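PDB 3GIR: aminomethyltransferase from Bartonella henselae, which belongs to the aminomethyltransferase family and combines a folate-binding domain with a C-terminal barrel domain. Local coordinates for residues A[119-131]-A[142-156]. Sequence-based numbering, arbitrary orientation.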
ATOM      1  N   LEU A 119      -7.004  -5.575   8.619  1.00 18.11           N
ATOM      2  CA  LEU A 119      -8.065  -5.533   9.603  1.00 17.80           C
ATOM      3  C   LEU A 119      -9.319  -6.093   8.910  1.00 17.47           C
ATOM      4  O   LEU A 119      -9.793  -5.526   7.949  1.00 19.13           O
ATOM      5  CB  LEU A 119      -8.264  -4.071  10.016  1.00 19.06           C
ATOM      6  CG  LEU A 119      -9.146  -3.841  11.184  1.00 21.73           C
ATOM      7  CD1 LEU A 119      -8.505  -4.345  12.550  1.00 22.13           C
ATOM      8  CD2 LEU A 119      -9.599  -2.316  11.244  1.00 21.48           C
ATOM      9  N   LEU A 120      -9.889  -7.180   9.432  1.00 17.61           N
ATOM     10  CA  LEU A 120     -11.077  -7.782   8.803  1.00 17.02           C
ATOM     11  C   LEU A 120     -12.296  -7.483   9.600  1.00 19.74           C
ATOM     12  O   LEU A 120     -12.226  -7.396  10.864  1.00 20.08           O
ATOM     13  CB  LEU A 120     -10.865  -9.276   8.786  1.00 18.71           C
ATOM     14  CG  LEU A 120      -9.701  -9.789   8.030  1.00 19.57           C
ATOM     15  CD1 LEU A 120      -9.750 -11.318   8.168  1.00 22.48           C
ATOM     16  CD2 LEU A 120      -9.656  -9.378   6.558  1.00 20.21           C
ATOM     17  N   ASN A 121     -13.419  -7.349   8.906  1.00 19.45           N
ATOM     18  CA  ASN A 121     -14.719  -7.364   9.582  1.00 20.72           C
ATOM     19  C   ASN A 121     -15.199  -8.783   9.833  1.00 20.05           C
ATOM     20  O   ASN A 121     -14.508  -9.746   9.514  1.00 20.48           O
ATOM     21  CB  ASN A 121     -15.730  -6.523   8.845  1.00 20.36           C
ATOM     22  CG  ASN A 121     -16.119  -7.073   7.467  1.00 19.40           C
ATOM     23  OD1 ASN A 121     -16.060  -8.243   7.221  1.00 21.47           O
ATOM     24  ND2 ASN A 121     -16.517  -6.165   6.592  1.00 24.72           N
ATOM     25  N   GLU A 122     -16.420  -8.903  10.411  1.00 23.22           N
ATOM     26  CA  GLU A 122     -16.957 -10.182  10.863  1.00 24.69           C
ATOM     27  C   GLU A 122     -17.190 -11.144   9.690  1.00 25.01           C
ATOM     28  O   GLU A 122     -17.120 -12.362   9.879  1.00 24.98           O
ATOM     29  CB  GLU A 122     -18.302 -10.033  11.665  1.00 25.46           C
ATOM     30  N   ARG A 123     -17.331 -10.583   8.484  1.00 25.61           N
ATOM     31  CA  ARG A 123     -17.540 -11.335   7.247  1.00 27.04           C
ATOM     32  C   ARG A 123     -16.264 -11.508   6.443  1.00 25.04           C
ATOM     33  O   ARG A 123     -16.265 -11.933   5.282  1.00 24.55           O
ATOM     34  CB  ARG A 123     -18.586 -10.609   6.418  1.00 28.96           C
ATOM     35  CG  ARG A 123     -19.953 -10.506   7.159  1.00 35.71           C
ATOM     36  CD  ARG A 123     -21.022  -9.679   6.465  1.00 42.19           C
ATOM     37  NE  ARG A 123     -20.566  -8.389   5.914  1.00 49.15           N
ATOM     38  CZ  ARG A 123     -20.012  -7.368   6.594  1.00 53.15           C
ATOM     39  NH1 ARG A 123     -19.752  -7.426   7.926  1.00 56.41           N
ATOM     40  NH2 ARG A 123     -19.693  -6.262   5.925  1.00 52.01           N
ATOM     41  N   ALA A 124     -15.160 -11.176   7.091  1.00 24.06           N
ATOM     42  CA  ALA A 124     -13.811 -11.266   6.520  1.00 21.69           C
ATOM     43  C   ALA A 124     -13.579 -10.334   5.353  1.00 21.49           C
ATOM     44  O   ALA A 124     -12.617 -10.515   4.598  1.00 20.18           O
ATOM     45  CB  ALA A 124     -13.358 -12.801   6.180  1.00 22.25           C
ATOM     46  N   GLY A 125     -14.407  -9.271   5.223  1.00 20.48           N
ATOM     47  CA  GLY A 125     -14.088  -8.194   4.306  1.00 20.25           C
ATOM     48  C   GLY A 125     -12.949  -7.358   4.873  1.00 19.15           C
ATOM     49  O   GLY A 125     -12.707  -7.311   6.085  1.00 18.23           O
ATOM     50  N   ILE A 126     -12.201  -6.718   3.979  1.00 18.82           N
ATOM     51  CA  ILE A 126     -11.001  -5.987   4.371  1.00 17.58           C
ATOM     52  C   ILE A 126     -11.343  -4.555   4.706  1.00 18.30           C
ATOM     53  O   ILE A 126     -11.602  -3.705   3.832  1.00 16.82           O
ATOM     54  CB  ILE A 126      -9.917  -6.073   3.282  1.00 18.27           C
ATOM     55  CG1 ILE A 126      -9.430  -7.511   3.072  1.00 17.67           C
ATOM     56  CG2 ILE A 126      -8.634  -5.190   3.677  1.00 16.96           C
ATOM     57  CD1 ILE A 126      -8.632  -7.707   1.784  1.00 19.13           C
ATOM     58  N   LEU A 127     -11.352  -4.220   6.009  1.00 16.86           N
ATOM     59  CA  LEU A 127     -11.578  -2.829   6.435  1.00 17.40           C
ATOM     60  C   LEU A 127     -10.397  -1.914   6.021  1.00 17.98           C
ATOM     61  O   LEU A 127     -10.606  -0.753   5.700  1.00 18.17           O
ATOM     62  CB  LEU A 127     -11.709  -2.764   7.972  1.00 17.23           C
ATOM     63  CG  LEU A 127     -12.966  -3.530   8.464  1.00 18.61           C
ATOM     64  CD1 LEU A 127     -12.983  -3.763  10.016  1.00 20.79           C
ATOM     65  CD2 LEU A 127     -14.219  -2.669   8.047  1.00 21.80           C
ATOM     66  N   ASP A 128      -9.187  -2.445   6.086  1.00 18.25           N
ATOM     67  CA  ASP A 128      -7.953  -1.743   5.699  1.00 17.64           C
ATOM     68  C   ASP A 128      -6.849  -2.745   5.606  1.00 18.19           C
ATOM     69  O   ASP A 128      -6.831  -3.742   6.327  1.00 18.11           O
ATOM     70  CB  ASP A 128      -7.557  -0.625   6.676  1.00 18.14           C
ATOM     71  CG  ASP A 128      -6.699   0.488   6.003  1.00 21.03           C
ATOM     72  OD1 ASP A 128      -6.589   0.422   4.753  1.00 23.93           O
ATOM     73  OD2 ASP A 128      -6.055   1.276   6.761  1.00 20.79           O
ATOM     74  N   ASP A 129      -5.903  -2.483   4.721  1.00 18.28           N
ATOM     75  CA  ASP A 129      -4.652  -3.251   4.761  1.00 19.65           C
ATOM     76  C   ASP A 129      -3.610  -2.430   5.500  1.00 19.40           C
ATOM     77  O   ASP A 129      -3.728  -1.186   5.565  1.00 20.36           O
ATOM     78  CB  ASP A 129      -4.194  -3.787   3.406  1.00 19.26           C
ATOM     79  CG  ASP A 129      -3.953  -2.802   2.365  1.00 23.38           C
ATOM     80  OD1 ASP A 129      -4.339  -1.597   2.428  1.00 25.60           O
ATOM     81  OD2 ASP A 129      -3.341  -3.303   1.335  1.00 26.48           O
ATOM     82  N   LEU A 130      -2.682  -3.138   6.156  1.00 19.18           N
ATOM     83  CA  LEU A 130      -1.836  -2.472   7.168  1.00 21.48           C
ATOM     84  C   LEU A 130      -0.473  -3.111   7.107  1.00 21.40           C
ATOM     85  O   LEU A 130      -0.376  -4.238   6.706  1.00 21.81           O
ATOM     86  CB  LEU A 130      -2.471  -2.744   8.579  1.00 24.52           C
ATOM     87  CG  LEU A 130      -3.869  -2.306   8.962  1.00 26.89           C
ATOM     88  CD1 LEU A 130      -4.466  -2.903  10.266  1.00 30.06           C
ATOM     89  CD2 LEU A 130      -3.923  -0.772   9.080  1.00 28.25           C
ATOM     90  N   ILE A 131       0.569  -2.442   7.613  1.00 18.25           N
ATOM     91  CA  ILE A 131       1.831  -3.054   7.900  1.00 17.85           C
ATOM     92  C   ILE A 131       2.048  -2.948   9.401  1.00 17.15           C
ATOM     93  O   ILE A 131       1.941  -1.850  10.015  1.00 17.29           O
ATOM     94  CB  ILE A 131       3.044  -2.404   7.199  1.00 18.57           C
ATOM     95  CG1 ILE A 131       2.769  -2.216   5.708  1.00 23.64           C
ATOM     96  CG2 ILE A 131       4.318  -3.145   7.541  1.00 19.89           C
ATOM     97  CD1 ILE A 131       2.626  -3.529   4.999  1.00 26.55           C
ATOM     98  N   LEU A 142       1.754   0.113  13.725  1.00 15.80           N
ATOM     99  CA  LEU A 142       0.904  -0.133  12.551  1.00 16.99           C
ATOM    100  C   LEU A 142       0.951   1.101  11.668  1.00 17.38           C
ATOM    101  O   LEU A 142       0.904   2.261  12.150  1.00 18.71           O
ATOM    102  CB  LEU A 142      -0.562  -0.384  12.971  1.00 19.37           C
ATOM    103  CG  LEU A 142      -0.875  -1.735  13.590  1.00 21.91           C
ATOM    104  CD1 LEU A 142      -2.227  -1.775  14.417  1.00 23.84           C
ATOM    105  CD2 LEU A 142      -0.866  -2.812  12.500  1.00 25.02           C
ATOM    106  N   VAL A 143       0.983   0.888  10.360  1.00 17.05           N
ATOM    107  CA  VAL A 143       0.761   2.002   9.416  1.00 18.19           C
ATOM    108  C   VAL A 143      -0.532   1.765   8.660  1.00 19.23           C
ATOM    109  O   VAL A 143      -0.657   0.721   8.009  1.00 19.87           O
ATOM    110  CB  VAL A 143       1.978   2.109   8.452  1.00 18.66           C
ATOM    111  CG1 VAL A 143       1.771   3.288   7.472  1.00 20.08           C
ATOM    112  CG2 VAL A 143       3.317   2.384   9.204  1.00 19.53           C
ATOM    113  N   ALA A 144      -1.439   2.743   8.755  1.00 18.70           N
ATOM    114  CA  ALA A 144      -2.819   2.698   8.240  1.00 19.09           C
ATOM    115  C   ALA A 144      -2.938   3.592   7.043  1.00 18.95           C
ATOM    116  O   ALA A 144      -2.284   4.642   6.974  1.00 19.00           O
ATOM    117  CB  ALA A 144      -3.799   3.179   9.311  1.00 19.68           C
ATOM    118  N   ASN A 145      -3.825   3.241   6.124  1.00 18.24           N
ATOM    119  CA  ASN A 145      -4.074   4.136   5.002  1.00 18.62           C
ATOM    120  C   ASN A 145      -4.782   5.399   5.353  1.00 17.58           C
ATOM    121  O   ASN A 145      -5.633   5.417   6.246  1.00 18.32           O
ATOM    122  CB  ASN A 145      -4.936   3.352   3.981  1.00 18.16           C
ATOM    123  CG  ASN A 145      -4.164   2.390   3.206  1.00 23.00           C
ATOM    124  OD1 ASN A 145      -4.318   1.119   3.383  1.00 28.09           O
ATOM    125  ND2 ASN A 145      -3.276   2.908   2.356  1.00 22.77           N
ATOM    126  N   ALA A 146      -4.550   6.464   4.572  1.00 18.48           N
ATOM    127  CA  ALA A 146      -5.117   7.755   4.833  1.00 20.66           C
ATOM    128  C   ALA A 146      -6.636   7.764   4.994  1.00 22.29           C
ATOM    129  O   ALA A 146      -7.160   8.331   5.954  1.00 25.70           O
ATOM    130  CB  ALA A 146      -4.658   8.728   3.736  1.00 20.52           C
ATOM    131  N   GLY A 147      -7.324   7.145   4.083  1.00 22.34           N
ATOM    132  CA  GLY A 147      -8.796   7.221   4.114  1.00 23.72           C
ATOM    133  C   GLY A 147      -9.460   6.499   5.257  1.00 23.71           C
ATOM    134  O   GLY A 147     -10.625   6.723   5.586  1.00 24.09           O
ATOM    135  N   ASN A 148      -8.711   5.580   5.835  1.00 22.79           N
ATOM    136  CA  ASN A 148      -9.191   4.675   6.844  1.00 21.73           C
ATOM    137  C   ASN A 148      -8.622   4.877   8.204  1.00 21.88           C
ATOM    138  O   ASN A 148      -8.919   4.117   9.121  1.00 21.90           O
ATOM    139  CB  ASN A 148      -8.871   3.220   6.422  1.00 21.48           C
ATOM    140  CG  ASN A 148      -9.487   2.826   5.096  1.00 28.80           C
ATOM    141  OD1 ASN A 148      -8.836   2.183   4.251  1.00 34.17           O
ATOM    142  ND2 ASN A 148     -10.707   3.230   4.888  1.00 27.97           N
ATOM    143  N   ALA A 149      -7.795   5.883   8.397  1.00 21.23           N
ATOM    144  CA  ALA A 149      -7.010   6.023   9.641  1.00 21.51           C
ATOM    145  C   ALA A 149      -7.935   6.207  10.845  1.00 22.36           C
ATOM    146  O   ALA A 149      -7.756   5.573  11.876  1.00 21.40           O
ATOM    147  CB  ALA A 149      -6.068   7.215   9.495  1.00 23.54           C
ATOM    148  N   GLN A 150      -8.909   7.079  10.706  1.00 21.78           N
ATOM    149  CA  GLN A 150      -9.829   7.336  11.821  1.00 22.69           C
ATOM    150  C   GLN A 150     -10.661   6.117  12.158  1.00 20.50           C
ATOM    151  O   GLN A 150     -10.746   5.765  13.338  1.00 20.46           O
ATOM    152  CB  GLN A 150     -10.713   8.526  11.510  1.00 24.45           C
ATOM    153  CG  GLN A 150     -11.570   9.019  12.644  1.00 33.49           C
ATOM    154  CD  GLN A 150     -12.334  10.349  12.259  1.00 43.13           C
ATOM    155  OE1 GLN A 150     -13.024  10.419  11.219  1.00 49.92           O
ATOM    156  NE2 GLN A 150     -12.195  11.382  13.098  1.00 47.31           N
ATOM    157  N   ALA A 151     -11.269   5.486  11.162  1.00 20.13           N
ATOM    158  CA  ALA A 151     -12.037   4.217  11.366  1.00 21.06           C
ATOM    159  C   ALA A 151     -11.199   3.080  11.882  1.00 20.91           C
ATOM    160  O   ALA A 151     -11.658   2.343  12.753  1.00 20.89           O
ATOM    161  CB  ALA A 151     -12.687   3.742  10.059  1.00 21.69           C
ATOM    162  N   ASP A 152      -9.976   2.916  11.375  1.00 21.99           N
ATOM    163  CA  ASP A 152      -9.071   1.857  11.852  1.00 20.38           C
ATOM    164  C   ASP A 152      -8.788   2.097  13.328  1.00 20.50           C
ATOM    165  O   ASP A 152      -8.852   1.163  14.106  1.00 18.87           O
ATOM    166  CB  ASP A 152      -7.709   1.829  11.156  1.00 20.31           C
ATOM    167  CG  ASP A 152      -7.753   1.423   9.726  1.00 22.99           C
ATOM    168  OD1 ASP A 152      -8.790   0.970   9.204  1.00 21.88           O
ATOM    169  OD2 ASP A 152      -6.649   1.588   9.078  1.00 22.48           O
ATOM    170  N   PHE A 153      -8.423   3.315  13.719  1.00 19.81           N
ATOM    171  CA  PHE A 153      -8.141   3.620  15.108  1.00 19.14           C
ATOM    172  C   PHE A 153      -9.359   3.310  15.999  1.00 20.50           C
ATOM    173  O   PHE A 153      -9.222   2.628  17.015  1.00 20.40           O
ATOM    174  CB  PHE A 153      -7.712   5.053  15.301  1.00 19.80           C
ATOM    175  CG  PHE A 153      -7.385   5.383  16.756  1.00 21.56           C
ATOM    176  CD1 PHE A 153      -6.156   5.018  17.304  1.00 21.69           C
ATOM    177  CD2 PHE A 153      -8.311   5.998  17.532  1.00 25.51           C
ATOM    178  CE1 PHE A 153      -5.886   5.324  18.636  1.00 22.77           C
ATOM    179  CE2 PHE A 153      -8.036   6.276  18.865  1.00 29.63           C
ATOM    180  CZ  PHE A 153      -6.838   5.948  19.372  1.00 24.21           C
ATOM    181  N   ALA A 154     -10.548   3.708  15.568  1.00 19.48           N
ATOM    182  CA  ALA A 154     -11.742   3.459  16.397  1.00 20.31           C
ATOM    183  C   ALA A 154     -11.998   1.958  16.579  1.00 19.56           C
ATOM    184  O   ALA A 154     -12.305   1.505  17.683  1.00 19.05           O
ATOM    185  CB  ALA A 154     -12.919   4.173  15.811  1.00 20.11           C
ATOM    186  N   GLU A 155     -11.814   1.199  15.516  1.00 19.57           N
ATOM    187  CA  GLU A 155     -12.041  -0.218  15.562  1.00 18.24           C
ATOM    188  C   GLU A 155     -10.968  -0.952  16.371  1.00 19.78           C
ATOM    189  O   GLU A 155     -11.282  -1.870  17.178  1.00 18.44           O
ATOM    190  CB  GLU A 155     -12.199  -0.804  14.163  1.00 19.97           C
ATOM    191  CG  GLU A 155     -12.447  -2.319  14.181  1.00 21.55           C
ATOM    192  CD  GLU A 155     -13.810  -2.725  14.835  1.00 25.47           C
ATOM    193  OE1 GLU A 155     -14.763  -1.894  14.814  1.00 26.33           O
ATOM    194  OE2 GLU A 155     -13.831  -3.866  15.389  1.00 21.89           O
ATOM    195  N   LEU A 156      -9.706  -0.533  16.244  1.00 19.25           N
ATOM    196  CA  LEU A 156      -8.650  -1.155  17.046  1.00 17.96           C
ATOM    197  C   LEU A 156      -8.873  -0.924  18.543  1.00 19.47           C
ATOM    198  O   LEU A 156      -8.692  -1.802  19.333  1.00 18.89           O
ATOM    199  CB  LEU A 156      -7.282  -0.586  16.592  1.00 18.88           C
ATOM    200  CG  LEU A 156      -6.764  -1.175  15.269  1.00 19.76           C
ATOM    201  CD1 LEU A 156      -5.627  -0.314  14.692  1.00 23.22           C
ATOM    202  CD2 LEU A 156      -6.240  -2.600  15.372  1.00 20.60           C
TER
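Leu119 lays its branched end over one side of helix 149-156, with CD1 4.0 Å from Leu156 CD2 and CD2 against the methylene CG of Glu155 and the carboxylate of Asp152. Its CG stands anti to the backbone N (chi1 -170°), which carries both methyls towards the helix; the charged end of Glu155 turns instead to Arg159. Next to it, the side chains of Leu130 and Asp152 run past each other in opposite directions, with Leu130 CD2 3.6 Å from Asp152 OD2 and 4.0 Å from Ala144 CB.

The polar centre is Asp128, whose carboxylate reaches between the end of strand 142-144 and the first turn of the helix. The backbone N of Asn145 donates to the syn lone pair of Asp128 OD2, at 3.0 Å. The same oxygen is modelled 2.4 Å from Asp152 OD2, too short to be trusted as evidence of any bond type; the two side chains cross at about a right angle with their carboxylate planes 36° apart. Farther along, strands 126-136 and 139-144 pair as an antiparallel hairpin within the five-stranded sheet of the folate-binding domain: Val143 N donates to Ile131 O at 2.9 Å, and the return bond from Ile131 N to Val143 O is weak.

The bond from Asn145 N thus ties the Asp128 carboxylate to the chain leaving the hairpin, while Leu119 and Leu130 pack against helix 149-156.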